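Local coordinates for protein Poly(Beta-D-mannuronate) lyase (Pseudopedobacter saltans, PDB 7O79) that probably cleaves alginate as a poly(beta-D-mannuronate) lyase of polysaccharide lyase family 6, built as a parallel beta-helix, at residues 161-166 and 200-205. Sequence-based numbering, arbitrary orientation.
Sequences FKDIPY and FERAHG
Phe-161 sets its CD1 over the outer part of one face of the Phe-200 ring, 3.9 Å from Phe-200 CE2. Both rings have CG anti to the carbonyl carbon (chi1 -51° and -59°), which sends them the same way from paired strands. Their planes, 19° apart, are displaced so far that they hardly cover each other; apolar and buried, both suit the interior. His-204 has the carbonyl oxygen of Arg-202 over one face, while Gly-205 O meets the edge of the Tyr-166 ring, 3.5 Å from Tyr-166 CD1. Tyr-166 CB also packs on His-204 CB.

Parallel strand pairing joins the backbones: Glu-201 N bonds to Phe-161 O (2.9 Å) and Asp-163 N to Glu-201 O (3.0 Å), both nearly straight. Two further backbone bonds follow in the turn: Ile-164 N to Arg-202 O, more bent, and Gly-205 N to Ile-164 O from above the carbonyl plane. Ala-203 centres an inverse gamma turn, its small methyl CB fitting between Phe-161 O (3.7 Å) and Ile-164 CG1 (3.9 Å). Branched Ile-164 also lays CG2 against Gly-205, whose positive phi favours glycine.

Phe-134 and Phe-175 extend the aromatic packing inside the beta-helix, and Lys-229 N binds His-204 ND1. Strands 155-162 and 194-201 belong to neighbouring coils, with 128-135 beside the first and 219-226 beside the second.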
loop_
_atom_site.group_PDB
_atom_site.type_symbol
_atom_site.label_atom_id
_atom_site.label_comp_id
_atom_site.label_asym_id
_atom_site.label_seq_id
_atom_site.Cartn_x
_atom_site.Cartn_y
_atom_site.Cartn_z
ATOM N N PHE A 161 4.970 4.087 9.968
ATOM C CA PHE A 161 5.219 5.099 8.939
ATOM C C PHE A 161 4.670 6.431 9.438
ATOM O O PHE A 161 3.453 6.601 9.558
ATOM C CB PHE A 161 4.597 4.707 7.596
ATOM C CG PHE A 161 4.951 3.309 7.142
ATOM C CD1 PHE A 161 4.223 2.215 7.582
ATOM C CD2 PHE A 161 6.029 3.100 6.286
ATOM C CE1 PHE A 161 4.543 0.926 7.175
ATOM C CE2 PHE A 161 6.359 1.812 5.866
ATOM C CZ PHE A 161 5.620 0.719 6.325
ATOM N N LYS A 162 5.567 7.378 9.700
ATOM C CA LYS A 162 5.241 8.568 10.468
ATOM C C LYS A 162 5.741 9.825 9.770
ATOM O O LYS A 162 6.890 9.870 9.320
ATOM C CB LYS A 162 5.861 8.494 11.860
ATOM C CG LYS A 162 5.611 9.729 12.702
ATOM C CD LYS A 162 6.306 9.627 14.044
ATOM C CE LYS A 162 5.585 10.449 15.111
ATOM N NZ LYS A 162 6.389 10.528 16.367
ATOM N N ASP A 163 4.892 10.856 9.736
ATOM C CA ASP A 163 5.266 12.201 9.282
ATOM C C ASP A 163 5.949 12.155 7.918
ATOM O O ASP A 163 7.119 12.515 7.756
ATOM C CB ASP A 163 6.172 12.915 10.293
ATOM C CG ASP A 163 5.541 13.066 11.665
ATOM O OD1 ASP A 163 4.307 13.219 11.765
ATOM O OD2 ASP A 163 6.295 13.065 12.652
ATOM N N ILE A 164 5.197 11.684 6.934
ATOM C CA ILE A 164 5.686 11.713 5.561
ATOM C C ILE A 164 5.120 13.014 5.000
ATOM O O ILE A 164 3.908 13.095 4.739
ATOM C CB ILE A 164 5.238 10.472 4.770
ATOM C CG1 ILE A 164 5.579 9.183 5.547
ATOM C CG2 ILE A 164 5.862 10.482 3.368
ATOM C CD1 ILE A 164 7.042 8.993 5.912
ATOM N N PRO A 165 5.927 14.071 4.871
ATOM C CA PRO A 165 5.357 15.392 4.565
ATOM C C PRO A 165 4.583 15.417 3.251
ATOM O O PRO A 165 4.933 14.760 2.268
ATOM C CB PRO A 165 6.581 16.315 4.528
ATOM C CG PRO A 165 7.748 15.437 4.360
ATOM C CD PRO A 165 7.393 14.110 4.987
ATOM N N TYR A 166 3.495 16.180 3.264
ATOM C CA TYR A 166 2.580 16.245 2.141
ATOM C C TYR A 166 3.113 17.151 1.043
ATOM O O TYR A 166 3.458 18.307 1.303
ATOM C CB TYR A 166 1.232 16.763 2.623
ATOM C CG TYR A 166 0.263 17.144 1.525
ATOM C CD1 TYR A 166 -0.128 16.213 0.563
ATOM C CD2 TYR A 166 -0.310 18.418 1.485
ATOM C CE1 TYR A 166 -1.036 16.541 -0.433
ATOM C CE2 TYR A 166 -1.226 18.756 0.500
ATOM C CZ TYR A 166 -1.593 17.814 -0.448
ATOM O OH TYR A 166 -2.509 18.134 -1.419
ATOM N N PHE A 200 0.109 3.922 10.427
ATOM C CA PHE A 200 0.417 5.076 9.625
ATOM C C PHE A 200 -0.046 6.321 10.404
ATOM O O PHE A 200 -1.161 6.371 10.841
ATOM C CB PHE A 200 -0.305 5.061 8.292
ATOM C CG PHE A 200 -0.014 3.883 7.426
ATOM C CD1 PHE A 200 -0.586 2.660 7.666
ATOM C CD2 PHE A 200 0.769 4.020 6.321
ATOM C CE1 PHE A 200 -0.333 1.596 6.845
ATOM C CE2 PHE A 200 1.028 2.958 5.508
ATOM C CZ PHE A 200 0.481 1.750 5.768
ATOM N N GLU A 201 0.825 7.284 10.611
ATOM C CA GLU A 201 0.446 8.511 11.267
ATOM C C GLU A 201 0.961 9.702 10.495
ATOM O O GLU A 201 2.130 9.910 10.439
ATOM C CB GLU A 201 0.974 8.526 12.671
ATOM C CG GLU A 201 0.511 9.694 13.500
ATOM C CD GLU A 201 0.011 9.250 14.834
ATOM O OE1 GLU A 201 0.286 8.105 15.212
ATOM O OE2 GLU A 201 -0.661 10.048 15.511
ATOM N N ARG A 202 0.062 10.522 10.009
ATOM C CA ARG A 202 0.408 11.645 9.159
ATOM C C ARG A 202 1.383 11.238 8.046
ATOM O O ARG A 202 2.290 11.942 7.736
ATOM C CB ARG A 202 0.894 12.836 9.979
ATOM C CG ARG A 202 -0.249 13.496 10.704
ATOM C CD ARG A 202 0.134 14.146 12.009
ATOM N NE ARG A 202 -0.938 15.017 12.476
ATOM C CZ ARG A 202 -1.865 14.734 13.387
ATOM N NH1 ARG A 202 -1.911 13.589 14.017
ATOM N NH2 ARG A 202 -2.757 15.639 13.676
ATOM N N ALA A 203 1.137 10.084 7.452
ATOM C CA ALA A 203 1.977 9.519 6.391
ATOM C C ALA A 203 1.515 10.009 5.022
ATOM O O ALA A 203 1.277 9.228 4.094
ATOM C CB ALA A 203 1.976 7.997 6.465
ATOM N N HIS A 204 1.392 11.335 4.905
ATOM C CA HIS A 204 0.706 11.942 3.766
ATOM C C HIS A 204 1.335 11.542 2.443
ATOM O O HIS A 204 0.657 11.009 1.563
ATOM C CB HIS A 204 0.697 13.472 3.891
ATOM C CG HIS A 204 0.156 13.977 5.191
ATOM N ND1 HIS A 204 -0.944 13.418 5.803
ATOM C CD2 HIS A 204 0.540 15.009 5.982
ATOM C CE1 HIS A 204 -1.205 14.069 6.924
ATOM N NE2 HIS A 204 -0.315 15.034 7.059
ATOM N N GLY A 205 2.623 11.847 2.265
ATOM C CA GLY A 205 3.227 11.685 0.953
ATOM C C GLY A 205 2.474 12.513 -0.072
ATOM O O GLY A 205 2.228 13.708 0.121
#